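Local coordinates for protein inactive glucansucrase (Lactobacillus reuteri, PDB 5JBD) that is an inactive member of the glucansucrase family, glycoside hydrolase family 70, folded around a TIM-type barrel and carrying a bound calcium ion, at residues Gly207-Ala212 and Ala761-Arg766; Thr377-Ala382 and Ser643-Asp648; Gln394-Ile399 and Phe656-Pro661; Ala548-Ala553 and Val599-Tyr604. All blocks are in the same frame, centred on the assembly; numbering follows the deposited sequence.

Contact 1 (Gly207-Ala212 and Ala761-Arg766)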
loop_
_atom_site.group_PDB
_atom_site.type_symbol
_atom_site.label_atom_id
_atom_site.label_comp_id
_atom_site.label_asym_id
_atom_site.label_seq_id
_atom_site.Cartn_x
_atom_site.Cartn_y
_atom_site.Cartn_z
ATOM N N GLY A 207 20.010 -3.490 -28.924
ATOM C CA GLY A 207 19.350 -4.709 -28.490
ATOM C C GLY A 207 17.891 -4.755 -28.915
ATOM O O GLY A 207 17.445 -3.974 -29.746
ATOM N N ASN A 208 17.152 -5.677 -28.317
ATOM C CA ASN A 208 15.789 -5.972 -28.714
ATOM C C ASN A 208 15.122 -6.733 -27.580
ATOM O O ASN A 208 15.611 -7.796 -27.175
ATOM C CB ASN A 208 15.799 -6.830 -29.983
ATOM C CG ASN A 208 14.399 -7.131 -30.512
ATOM O OD1 ASN A 208 13.584 -7.740 -29.824
ATOM N ND2 ASN A 208 14.138 -6.753 -31.753
ATOM N N THR A 209 14.018 -6.188 -27.072
ATOM C CA THR A 209 13.216 -6.853 -26.036
ATOM C C THR A 209 11.749 -6.888 -26.471
ATOM O O THR A 209 10.856 -6.590 -25.675
ATOM C CB THR A 209 13.351 -6.125 -24.678
ATOM O OG1 THR A 209 12.997 -4.750 -24.845
ATOM C CG2 THR A 209 14.776 -6.224 -24.148
ATOM N N SER A 210 11.513 -7.268 -27.732
ATOM C CA SER A 210 10.205 -7.074 -28.367
ATOM C C SER A 210 9.076 -7.899 -27.741
ATOM O O SER A 210 7.916 -7.500 -27.816
ATOM C CB SER A 210 10.264 -7.317 -29.881
ATOM O OG SER A 210 10.650 -8.642 -30.185
ATOM N N TYR A 211 9.424 -9.023 -27.121
ATOM C CA TYR A 211 8.488 -9.809 -26.286
ATOM C C TYR A 211 7.852 -8.961 -25.148
ATOM O O TYR A 211 6.768 -9.284 -24.671
ATOM C CB TYR A 211 9.182 -11.071 -25.704
ATOM C CG TYR A 211 10.508 -10.728 -25.057
ATOM C CD1 TYR A 211 10.556 -10.205 -23.771
ATOM C CD2 TYR A 211 11.709 -10.849 -25.767
ATOM C CE1 TYR A 211 11.750 -9.826 -23.195
ATOM C CE2 TYR A 211 12.915 -10.457 -25.196
ATOM C CZ TYR A 211 12.923 -9.945 -23.907
ATOM O OH TYR A 211 14.091 -9.560 -23.299
ATOM N N ALA A 212 8.533 -7.904 -24.704
ATOM C CA ALA A 212 8.003 -6.987 -23.655
ATOM C C ALA A 212 7.348 -5.702 -24.197
ATOM O O ALA A 212 6.973 -4.818 -23.411
ATOM C CB ALA A 212 9.109 -6.633 -22.664
ATOM N N ALA A 761 14.862 -9.464 -19.445
ATOM C CA ALA A 761 15.544 -8.341 -20.076
ATOM C C ALA A 761 14.478 -7.378 -20.581
ATOM O O ALA A 761 13.685 -7.717 -21.465
ATOM C CB ALA A 761 16.457 -8.790 -21.210
ATOM N N VAL A 762 14.453 -6.192 -19.994
ATOM C CA VAL A 762 13.542 -5.119 -20.424
ATOM C C VAL A 762 14.363 -3.904 -20.828
ATOM O O VAL A 762 15.476 -3.727 -20.335
ATOM C CB VAL A 762 12.543 -4.727 -19.311
ATOM C CG1 VAL A 762 11.481 -5.798 -19.165
ATOM C CG2 VAL A 762 13.234 -4.488 -17.975
ATOM N N THR A 763 13.828 -3.089 -21.730
ATOM C CA THR A 763 14.466 -1.844 -22.111
ATOM C C THR A 763 13.836 -0.724 -21.275
ATOM O O THR A 763 12.601 -0.574 -21.262
ATOM C CB THR A 763 14.317 -1.592 -23.610
ATOM O OG1 THR A 763 14.868 -2.704 -24.333
ATOM C CG2 THR A 763 15.052 -0.323 -24.018
ATOM N N VAL A 764 14.676 0.049 -20.573
ATOM C CA VAL A 764 14.184 1.032 -19.588
ATOM C C VAL A 764 14.773 2.439 -19.677
ATOM O O VAL A 764 15.821 2.664 -20.275
ATOM C CB VAL A 764 14.386 0.536 -18.138
ATOM C CG1 VAL A 764 13.854 -0.886 -17.970
ATOM C CG2 VAL A 764 15.844 0.628 -17.694
ATOM N N THR A 765 14.068 3.380 -19.043
ATOM C CA THR A 765 14.479 4.785 -18.971
ATOM C C THR A 765 14.206 5.284 -17.554
ATOM O O THR A 765 13.169 4.958 -16.957
ATOM C CB THR A 765 13.711 5.635 -20.000
ATOM O OG1 THR A 765 14.088 5.224 -21.316
ATOM C CG2 THR A 765 13.999 7.126 -19.842
ATOM N N ARG A 766 15.143 6.067 -17.024
ATOM C CA ARG A 766 15.062 6.584 -15.655
ATOM C C ARG A 766 14.039 7.726 -15.613
ATOM O O ARG A 766 14.226 8.732 -16.274
ATOM C CB ARG A 766 16.439 7.116 -15.218
ATOM C CG ARG A 766 16.522 7.653 -13.796
ATOM C CD ARG A 766 16.434 6.545 -12.772
ATOM N NE ARG A 766 16.532 7.088 -11.416
ATOM C CZ ARG A 766 15.538 7.692 -10.752
ATOM N NH1 ARG A 766 14.342 7.855 -11.319
ATOM N NH2 ARG A 766 15.749 8.149 -9.510
#

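Contact 2 (Thr377-Ala382 and Ser643-Asp648)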
loop_
_atom_site.group_PDB
_atom_site.type_symbol
_atom_site.label_atom_id
_atom_site.label_comp_id
_atom_site.label_asym_id
_atom_site.label_seq_id
_atom_site.Cartn_x
_atom_site.Cartn_y
_atom_site.Cartn_z
ATOM N N THR A 377 -28.919 20.083 6.296
ATOM C CA THR A 377 -30.316 19.701 6.550
ATOM C C THR A 377 -31.034 19.109 5.332
ATOM O O THR A 377 -32.265 19.113 5.280
ATOM C CB THR A 377 -31.133 20.913 7.070
ATOM O OG1 THR A 377 -31.210 21.914 6.048
ATOM C CG2 THR A 377 -30.504 21.493 8.320
ATOM N N THR A 378 -30.261 18.612 4.367
ATOM C CA THR A 378 -30.767 17.982 3.163
ATOM C C THR A 378 -30.117 16.605 3.034
ATOM O O THR A 378 -29.179 16.284 3.764
ATOM C CB THR A 378 -30.416 18.812 1.915
ATOM O OG1 THR A 378 -29.004 19.057 1.893
ATOM C CG2 THR A 378 -31.180 20.151 1.905
ATOM N N GLU A 379 -30.631 15.802 2.106
ATOM C CA GLU A 379 -30.076 14.473 1.807
ATOM C C GLU A 379 -29.899 14.285 0.306
ATOM O O GLU A 379 -30.475 15.024 -0.488
ATOM C CB GLU A 379 -30.950 13.376 2.425
ATOM C CG GLU A 379 -30.718 13.217 3.929
ATOM C CD GLU A 379 -31.717 12.287 4.576
ATOM O OE1 GLU A 379 -31.759 11.075 4.228
ATOM O OE2 GLU A 379 -32.459 12.771 5.452
ATOM N N ASN A 380 -29.057 13.317 -0.066
ATOM C CA ASN A 380 -28.704 13.030 -1.449
ATOM C C ASN A 380 -28.022 14.159 -2.202
ATOM O O ASN A 380 -28.043 14.175 -3.434
ATOM C CB ASN A 380 -29.940 12.544 -2.204
ATOM C CG ASN A 380 -30.628 11.424 -1.461
ATOM O OD1 ASN A 380 -30.077 10.340 -1.345
ATOM N ND2 ASN A 380 -31.798 11.705 -0.894
ATOM N N GLU A 381 -27.402 15.080 -1.473
ATOM C CA GLU A 381 -26.690 16.228 -2.061
ATOM C C GLU A 381 -25.176 16.144 -1.887
ATOM O O GLU A 381 -24.433 16.561 -2.775
ATOM C CB GLU A 381 -27.196 17.550 -1.454
ATOM C CG GLU A 381 -28.657 17.815 -1.777
ATOM C CD GLU A 381 -29.124 19.223 -1.431
ATOM O OE1 GLU A 381 -28.502 19.926 -0.582
ATOM O OE2 GLU A 381 -30.156 19.614 -2.015
ATOM N N ALA A 382 -24.724 15.643 -0.749
ATOM C CA ALA A 382 -23.297 15.574 -0.462
ATOM C C ALA A 382 -22.655 14.477 -1.297
ATOM O O ALA A 382 -23.319 13.523 -1.704
ATOM C CB ALA A 382 -23.069 15.293 1.019
ATOM N N SER A 643 -25.561 9.888 -0.508
ATOM C CA SER A 643 -25.275 10.343 0.871
ATOM C C SER A 643 -26.580 10.737 1.537
ATOM O O SER A 643 -27.070 11.850 1.373
ATOM C CB SER A 643 -24.270 11.505 0.860
ATOM O OG SER A 643 -23.764 11.792 2.163
ATOM N N ASN A 644 -27.161 9.803 2.280
ATOM C CA ASN A 644 -28.446 10.023 2.952
ATOM C C ASN A 644 -28.424 9.290 4.288
ATOM O O ASN A 644 -27.406 8.686 4.637
ATOM C CB ASN A 644 -29.610 9.558 2.048
ATOM C CG ASN A 644 -29.466 8.118 1.584
ATOM O OD1 ASN A 644 -29.048 7.242 2.340
ATOM N ND2 ASN A 644 -29.824 7.865 0.326
ATOM N N ALA A 645 -29.534 9.324 5.014
ATOM C CA ALA A 645 -29.621 8.678 6.324
ATOM C C ALA A 645 -29.299 7.170 6.311
ATOM O O ALA A 645 -28.725 6.631 7.288
ATOM C CB ALA A 645 -30.996 8.933 6.940
ATOM N N ALA A 646 -29.632 6.479 5.218
ATOM C CA ALA A 646 -29.331 5.045 5.140
ATOM C C ALA A 646 -27.834 4.795 4.993
ATOM O O ALA A 646 -27.272 3.964 5.713
ATOM C CB ALA A 646 -30.113 4.372 4.027
ATOM N N LEU A 647 -27.174 5.512 4.091
ATOM C CA LEU A 647 -25.729 5.330 3.925
ATOM C C LEU A 647 -24.986 5.769 5.193
ATOM O O LEU A 647 -24.017 5.108 5.608
ATOM C CB LEU A 647 -25.199 6.100 2.719
ATOM C CG LEU A 647 -23.749 5.767 2.341
ATOM C CD1 LEU A 647 -23.647 4.337 1.821
ATOM C CD2 LEU A 647 -23.230 6.727 1.291
ATOM N N ASP A 648 -25.451 6.859 5.802
ATOM C CA ASP A 648 -24.887 7.369 7.079
ATOM C C ASP A 648 -24.986 6.373 8.221
ATOM O O ASP A 648 -24.202 6.451 9.169
ATOM C CB ASP A 648 -25.593 8.666 7.546
ATOM C CG ASP A 648 -25.221 9.898 6.744
ATOM O OD1 ASP A 648 -24.319 9.854 5.892
ATOM O OD2 ASP A 648 -25.825 10.968 7.001
HETATM O O HOH W 1 -26.669 14.970 1.406
HETATM O O HOH W 2 -25.606 12.016 -2.456
#

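Contact 3 (Gln394-Ile399 and Phe656-Pro661)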
loop_
_atom_site.group_PDB
_atom_site.type_symbol
_atom_site.label_atom_id
_atom_site.label_comp_id
_atom_site.label_asym_id
_atom_site.label_seq_id
_atom_site.Cartn_x
_atom_site.Cartn_y
_atom_site.Cartn_z
ATOM N N GLN A 394 -1.175 6.449 8.093
ATOM C CA GLN A 394 -0.926 7.621 8.936
ATOM C C GLN A 394 -0.131 7.269 10.207
ATOM O O GLN A 394 0.728 8.052 10.639
ATOM C CB GLN A 394 -2.227 8.369 9.266
ATOM C CG GLN A 394 -2.975 8.868 8.028
ATOM C CD GLN A 394 -2.088 9.658 7.076
ATOM O OE1 GLN A 394 -1.303 10.497 7.500
ATOM N NE2 GLN A 394 -2.201 9.376 5.789
ATOM N N ARG A 395 -0.422 6.119 10.795
ATOM C CA ARG A 395 0.396 5.609 11.896
ATOM C C ARG A 395 1.832 5.332 11.428
ATOM O O ARG A 395 2.774 5.682 12.136
ATOM C CB ARG A 395 -0.214 4.359 12.528
ATOM C CG ARG A 395 0.486 3.929 13.812
ATOM C CD ARG A 395 0.118 4.822 14.979
ATOM N NE ARG A 395 -1.059 4.298 15.681
ATOM C CZ ARG A 395 -2.058 5.017 16.196
ATOM N NH1 ARG A 395 -2.117 6.351 16.070
ATOM N NH2 ARG A 395 -3.040 4.381 16.828
ATOM N N LYS A 396 1.975 4.753 10.230
ATOM C CA LYS A 396 3.290 4.519 9.600
ATOM C C LYS A 396 4.091 5.803 9.401
ATOM O O LYS A 396 5.289 5.836 9.698
ATOM C CB LYS A 396 3.137 3.777 8.266
ATOM C CG LYS A 396 4.408 3.679 7.410
ATOM C CD LYS A 396 4.106 3.501 5.933
ATOM C CE LYS A 396 3.529 4.778 5.331
ATOM N NZ LYS A 396 3.436 4.669 3.865
ATOM N N ASN A 397 3.438 6.858 8.892
ATOM C CA ASN A 397 4.089 8.181 8.734
ATOM C C ASN A 397 4.695 8.685 10.041
ATOM O O ASN A 397 5.838 9.143 10.067
ATOM C CB ASN A 397 3.095 9.241 8.217
ATOM C CG ASN A 397 2.716 9.041 6.756
ATOM O OD1 ASN A 397 3.336 8.255 6.021
ATOM N ND2 ASN A 397 1.681 9.759 6.324
ATOM N N LEU A 398 3.928 8.571 11.120
ATOM C CA LEU A 398 4.346 9.026 12.445
ATOM C C LEU A 398 5.550 8.229 12.966
ATOM O O LEU A 398 6.513 8.805 13.487
ATOM C CB LEU A 398 3.168 8.906 13.417
ATOM C CG LEU A 398 3.174 9.664 14.749
ATOM C CD1 LEU A 398 1.739 9.918 15.197
ATOM C CD2 LEU A 398 3.943 8.917 15.834
ATOM N N ILE A 399 5.489 6.911 12.806
ATOM C CA ILE A 399 6.572 6.030 13.260
ATOM C C ILE A 399 7.846 6.259 12.436
ATOM O O ILE A 399 8.928 6.312 13.000
ATOM C CB ILE A 399 6.125 4.546 13.250
ATOM C CG1 ILE A 399 5.034 4.296 14.301
ATOM C CG2 ILE A 399 7.303 3.586 13.455
ATOM C CD1 ILE A 399 5.478 4.328 15.744
ATOM N N PHE A 656 -6.611 -3.931 10.662
ATOM C CA PHE A 656 -5.189 -4.253 10.741
ATOM C C PHE A 656 -4.304 -3.036 10.917
ATOM O O PHE A 656 -4.745 -1.884 10.733
ATOM C CB PHE A 656 -4.749 -5.008 9.483
ATOM C CG PHE A 656 -4.628 -4.153 8.243
ATOM C CD1 PHE A 656 -5.753 -3.785 7.522
ATOM C CD2 PHE A 656 -3.377 -3.748 7.776
ATOM C CE1 PHE A 656 -5.644 -3.007 6.372
ATOM C CE2 PHE A 656 -3.261 -2.968 6.633
ATOM C CZ PHE A 656 -4.400 -2.604 5.923
ATOM N N SER A 657 -3.046 -3.328 11.254
ATOM C CA SER A 657 -1.950 -2.361 11.260
ATOM C C SER A 657 -0.787 -2.961 10.472
ATOM O O SER A 657 -0.600 -4.180 10.475
ATOM C CB SER A 657 -1.491 -2.091 12.711
ATOM O OG SER A 657 -0.220 -1.431 12.752
ATOM N N LEU A 658 0.027 -2.114 9.851
ATOM C CA LEU A 658 1.283 -2.567 9.257
ATOM C C LEU A 658 2.234 -3.187 10.300
ATOM O O LEU A 658 3.039 -4.060 9.961
ATOM C CB LEU A 658 2.008 -1.402 8.560
ATOM C CG LEU A 658 1.293 -0.678 7.423
ATOM C CD1 LEU A 658 2.178 0.418 6.842
ATOM C CD2 LEU A 658 0.906 -1.644 6.315
ATOM N N PHE A 659 2.132 -2.742 11.549
ATOM C CA PHE A 659 3.037 -3.154 12.635
ATOM C C PHE A 659 2.472 -4.284 13.483
ATOM O O PHE A 659 2.985 -4.593 14.562
ATOM C CB PHE A 659 3.349 -1.944 13.511
ATOM C CG PHE A 659 3.928 -0.801 12.740
ATOM C CD1 PHE A 659 5.284 -0.765 12.440
ATOM C CD2 PHE A 659 3.109 0.235 12.286
ATOM C CE1 PHE A 659 5.825 0.283 11.713
ATOM C CE2 PHE A 659 3.643 1.291 11.560
ATOM C CZ PHE A 659 5.003 1.318 11.273
ATOM N N GLN A 660 1.422 -4.912 12.974
ATOM C CA GLN A 660 0.849 -6.093 13.569
ATOM C C GLN A 660 1.934 -7.176 13.532
ATOM O O GLN A 660 2.594 -7.339 12.511
ATOM C CB GLN A 660 -0.382 -6.500 12.759
ATOM C CG GLN A 660 -1.307 -7.485 13.434
ATOM C CD GLN A 660 -2.493 -7.836 12.560
ATOM O OE1 GLN A 660 -3.055 -6.984 11.853
ATOM N NE2 GLN A 660 -2.888 -9.095 12.608
ATOM N N PRO A 661 2.155 -7.874 14.652
ATOM C CA PRO A 661 3.214 -8.893 14.682
ATOM C C PRO A 661 2.807 -10.202 13.999
ATOM O O PRO A 661 1.618 -10.459 13.806
ATOM C CB PRO A 661 3.399 -9.137 16.179
ATOM C CG PRO A 661 2.032 -8.968 16.736
ATOM C CD PRO A 661 1.429 -7.815 15.934
#

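Contact 4 (Ala548-Ala553 and Val599-Tyr604)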
loop_
_atom_site.group_PDB
_atom_site.type_symbol
_atom_site.label_atom_id
_atom_site.label_comp_id
_atom_site.label_asym_id
_atom_site.label_seq_id
_atom_site.Cartn_x
_atom_site.Cartn_y
_atom_site.Cartn_z
ATOM N N ALA A 548 -11.038 29.942 29.445
ATOM C CA ALA A 548 -11.633 30.356 30.712
ATOM C C ALA A 548 -12.955 29.626 30.937
ATOM O O ALA A 548 -13.677 29.312 29.984
ATOM C CB ALA A 548 -11.856 31.875 30.737
ATOM N N GLN A 549 -13.260 29.342 32.203
ATOM C CA GLN A 549 -14.523 28.697 32.547
ATOM C C GLN A 549 -15.682 29.628 32.221
ATOM O O GLN A 549 -15.598 30.842 32.464
ATOM C CB GLN A 549 -14.566 28.265 34.018
ATOM C CG GLN A 549 -15.864 27.577 34.430
ATOM C CD GLN A 549 -15.752 26.918 35.796
ATOM O OE1 GLN A 549 -15.700 27.593 36.824
ATOM N NE2 GLN A 549 -15.741 25.595 35.813
ATOM N N GLN A 550 -16.755 29.042 31.688
ATOM C CA GLN A 550 -17.941 29.783 31.259
ATOM C C GLN A 550 -19.135 28.873 31.049
ATOM O O GLN A 550 -18.985 27.653 30.919
ATOM C CB GLN A 550 -17.660 30.521 29.946
ATOM C CG GLN A 550 -17.489 29.609 28.719
ATOM C CD GLN A 550 -16.753 30.306 27.596
ATOM O OE1 GLN A 550 -17.375 30.881 26.708
ATOM N NE2 GLN A 550 -15.421 30.312 27.664
ATOM N N SER A 551 -20.307 29.487 30.973
ATOM C CA SER A 551 -21.539 28.807 30.602
ATOM C C SER A 551 -21.777 28.976 29.091
ATOM O O SER A 551 -21.406 30.001 28.533
ATOM C CB SER A 551 -22.699 29.397 31.386
ATOM O OG SER A 551 -23.898 28.700 31.120
ATOM N N VAL A 552 -22.354 27.955 28.449
ATOM C CA VAL A 552 -22.702 28.004 27.027
ATOM C C VAL A 552 -24.110 27.465 26.816
ATOM O O VAL A 552 -24.572 26.631 27.589
ATOM C CB VAL A 552 -21.713 27.204 26.152
ATOM C CG1 VAL A 552 -20.329 27.838 26.217
ATOM C CG2 VAL A 552 -21.637 25.742 26.577
ATOM N N ALA A 553 -24.758 27.920 25.739
ATOM C CA ALA A 553 -26.129 27.539 25.417
ATOM C C ALA A 553 -26.128 26.743 24.106
ATOM O O ALA A 553 -25.754 27.285 23.068
ATOM C CB ALA A 553 -26.992 28.784 25.277
ATOM N N VAL A 599 -24.745 24.508 29.618
ATOM C CA VAL A 599 -23.635 23.645 30.017
ATOM C C VAL A 599 -22.471 24.506 30.505
ATOM O O VAL A 599 -22.223 25.584 29.956
ATOM C CB VAL A 599 -23.168 22.759 28.813
ATOM C CG1 VAL A 599 -22.032 21.833 29.223
ATOM C CG2 VAL A 599 -24.329 21.932 28.257
ATOM N N THR A 600 -21.747 24.009 31.507
ATOM C CA THR A 600 -20.511 24.639 31.979
ATOM C C THR A 600 -19.260 23.959 31.429
ATOM O O THR A 600 -19.131 22.735 31.504
ATOM C CB THR A 600 -20.442 24.634 33.523
ATOM O OG1 THR A 600 -21.618 25.240 34.039
ATOM C CG2 THR A 600 -19.227 25.399 34.033
ATOM N N VAL A 601 -18.326 24.767 30.916
ATOM C CA VAL A 601 -17.128 24.279 30.235
ATOM C C VAL A 601 -15.903 25.088 30.624
ATOM O O VAL A 601 -16.030 26.229 31.054
ATOM C CB VAL A 601 -17.301 24.346 28.696
ATOM C CG1 VAL A 601 -18.495 23.493 28.250
ATOM C CG2 VAL A 601 -17.462 25.779 28.197
ATOM N N LYS A 602 -14.727 24.503 30.425
ATOM C CA LYS A 602 -13.438 25.192 30.578
ATOM C C LYS A 602 -12.332 24.418 29.881
ATOM O O LYS A 602 -12.535 23.271 29.473
ATOM C CB LYS A 602 -13.083 25.358 32.052
ATOM C CG LYS A 602 -12.685 24.067 32.757
ATOM C CD LYS A 602 -12.525 24.275 34.262
ATOM C CE LYS A 602 -11.084 24.571 34.638
ATOM N NZ LYS A 602 -10.171 23.403 34.422
ATOM N N GLY A 603 -11.163 25.036 29.748
ATOM C CA GLY A 603 -9.991 24.370 29.198
ATOM C C GLY A 603 -9.349 23.380 30.174
ATOM O O GLY A 603 -9.238 23.668 31.374
ATOM N N TYR A 604 -8.930 22.224 29.652
ATOM C CA TYR A 604 -8.194 21.211 30.406
ATOM C C TYR A 604 -6.957 20.785 29.642
ATOM O O TYR A 604 -6.853 20.959 28.417
ATOM C CB TYR A 604 -9.047 19.971 30.626
ATOM C CG TYR A 604 -10.224 20.158 31.532
ATOM C CD1 TYR A 604 -11.451 20.567 31.033
ATOM C CD2 TYR A 604 -10.128 19.886 32.888
ATOM C CE1 TYR A 604 -12.554 20.710 31.859
ATOM C CE2 TYR A 604 -11.228 20.027 33.731
ATOM C CZ TYR A 604 -12.435 20.442 33.211
ATOM O OH TYR A 604 -13.536 20.592 34.026
HETATM O O HOH W 3 -24.092 26.211 32.815
#

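Contact 1 (Gly207-Ala212 and Ala761-Arg766)
Tyr211 and Thr209 reach across to Ala761 and Thr763, tying a loop to a strand of an antiparallel sheet. The phenol is the donor in one bond, Tyr211 OH to Ala761 O at 2.6 Å, and it comes in tilted only 20° from the carbonyl plane. The carbonyl oxygen in turn lies at the edge of the ring, near its plane. In the second bond, Thr209 OG1 and Thr763 OG1 are 2.8 Å apart, and either hydroxyl could give the proton. Thr763 OG1 is also bonded to Asn199 ND2, so this buried hydroxyl has partners on two loop residues. The first torsion of Thr209 (chi1 55°) sets OG1 between its own N and carbonyl carbon. The methyl is thereby directed at the strand, with Thr209 CG2 3.3 Å from Ala761 O, the oxygen already held by the tyrosine.

Loop and strand are each braced separately. Asn208 forms an Asx turn, its OD1 accepting Ser210 N at 3.0 Å as well as the Ser210 hydroxyl, just ahead of the 3-10 turn that carries Tyr211. The strand 758-767 is paired on its two sides with strands 193-197 and 784-791, and Ala761 N is bound by Asp50 OD2. The loop thus meets a strand paired on both sides within the sheet. Packing beyond the polar pair is light: Ala212 CB meets Val762 CG1 at 4.3 Å. The tyrosine ring also folds back over its own loop, with Thr209 C 3.9 Å above the centre of one face.

Contact 2 (Thr377-Ala382 and Ser643-Asp648)
Glu379-Asn380 and Ser643-Asn644 lie side by side with no regular pairing, their nearest CA atoms 4.9 Å apart in both Glu379-Asn644 and Asn380-Ser643, and one direct backbone bond joins them, Asn380 N to Ser643 O at 2.9 Å. The contact ties the loop between strands 375-376 and 385-388 to the helix before barrel strand 652-654. Two waters extend this link: one accepts from Glu381 N and lies within bonding distance of Ser643 O, the other spans Ala382 O and Ser643 N.

The side chains converge on the short, weakly bonded helix 645-648, whose N-cap is Asn644. With chi1 at 54°, its CG stands between the backbone N and carbonyl carbon, and OD1 accepts Leu647 N almost along the C=O axis at 3.1 Å, with a weak second bond from Ala646 N. Across the contact, Asn644 ND2 donates to Asn380 OD1 at 3.0 Å, in the plane of the acceptor carbonyl, although the two amide planes are turned 77° apart. Glu379 OE1 takes Ala645 N at 2.9 Å, the N-H pointing nearly straight but meeting the oxygen from above the carboxylate plane. Further along the loop, Ala382 CB lies 3.7 Å from Ser643 OG, itself bonded to Asp458.

Three successive helix-start N-H groups are thus met by side-chain oxygens, one of them weakly and one from the loop 377-382. The Ala645 N-H probably favours ionised Glu379, an effect opposed by Asp648 OD2, 6.6 Å from Glu379 OE1, and the two-ended grip on Asn644 should fix which way its amide is flipped.

Contact 3 (Gln394-Ile399 and Phe656-Pro661)
Phe659 drives its ring against one side of the helix at Lys396 and Ile399, and this wedge buries more surface than any other residue of the contact. Phe659 CE2 comes to 3.8 Å from Lys396 CA, so the ring meets the helix backbone with its edge. At the far end of the ring, Phe659 CZ lies 3.9 Å from Ile399 CG2, the two side chains sliding past one another in opposite directions. Chi1 of -56° puts the phenyl group opposite the carbonyl carbon, extending it toward the helix from a type I turn, Ser657 to Gln660. An ST turn reinforces that bend, with Ser657 OG accepting Phe659 N at 2.9 Å.

The side nearer solvent belongs to Lys396 and Leu658. Here a leucine methyl meets the lysine methylenes: Leu658 CD1 lies slantwise across the lysine chain, 3.7 Å from Lys396 CD. The chain then bends at chi3 (71°) and carries its ammonium group away to Ser186 O. Lys396 is partly exposed whereas Leu658 is buried, so the apolar stem covers the leucine while its charged end lies beyond. All direct contacts between the two segments are van der Waals.

Polar ties run through third parties: Glu471 takes both Arg395, in a salt bridge, and Ser657. Trp427 of helix 420-434 and Tyr703 each meet the Phe659 ring edge-to-face. The turn follows barrel strand 652-654 and the helix follows strand 385-388, with strand 460-464 between these two in the parallel sheet.

Contact 4 (Ala548-Ala553 and Val599-Tyr604)
Val552 and Val601 meet through methyls set by similar first torsions, -65° and -60°: Val552 CG1 stands opposite its carbonyl carbon, Val601 CG2 sits between backbone N and carbonyl carbon, and the two are 4.0 Å apart. The side chains cross at about a right angle on one face of a two-stranded antiparallel sheet formed by strands 550-555 and 596-605. The other Val552 methyl, CG2, leans on Val599 CB, also at 4.0 Å, so one valine touches both valines of the partner strand. The face with the three valines, shared with Gln550, whose CG packs 3.9 Å from Val601 CG2, turns inward: Val552 and Val601 reach Leu510, and Val599 reaches Trp616, both on strands of the larger antiparallel sheet.

The backbones are held by two hydrogen-bonded pairs. Gln550 and Val601 exchange both bonds, as do Val552 and Val599, the shortest being Val552 N to Val599 O at 2.8 Å. Between them Ser551 and Thr600 form a non-hydrogen-bonded pair with CA atoms 4.5 Å apart. The short strand axes are 137° apart in direction, well away from strictly antiparallel. Beyond Gln550 the register is interrupted, though Gly603 still bonds to Met547 through the backbone. Gln549 CA makes a CA-H...O contact with Val601 O, while its extended side chain passes obliquely over Thr600 and Lys602 to place NE2 on Glu584.

The face bearing Ser551 and Thr600 is polar. Ser551 OG is bound by Lys598 NZ, and a water spans the strands, 3.0 Å from Ser551 OG and 2.9 Å from Thr600 OG1.

The first segments follow one another along the chain in the order of contacts 1, 2, 3 and 4; the second come as 4, 2, 3 and 1. Contact 1 therefore encloses the rest, contacts 2 and 3 interlock, and contact 4 nests inside all three. In space contact 3 is the most central, among the barrel elements, about 32 Å between centres from contact 2 and 37 Å from contacts 1 and 4. Contacts 1 and 4 lie farthest apart, about 68 Å between centres, on separate antiparallel sheets. Barrel strands come from before and after the region holding contact 4, consistent with this family's circularly permuted barrel; contacts 2 and 3 join its earlier part, through their first segments, to its later part.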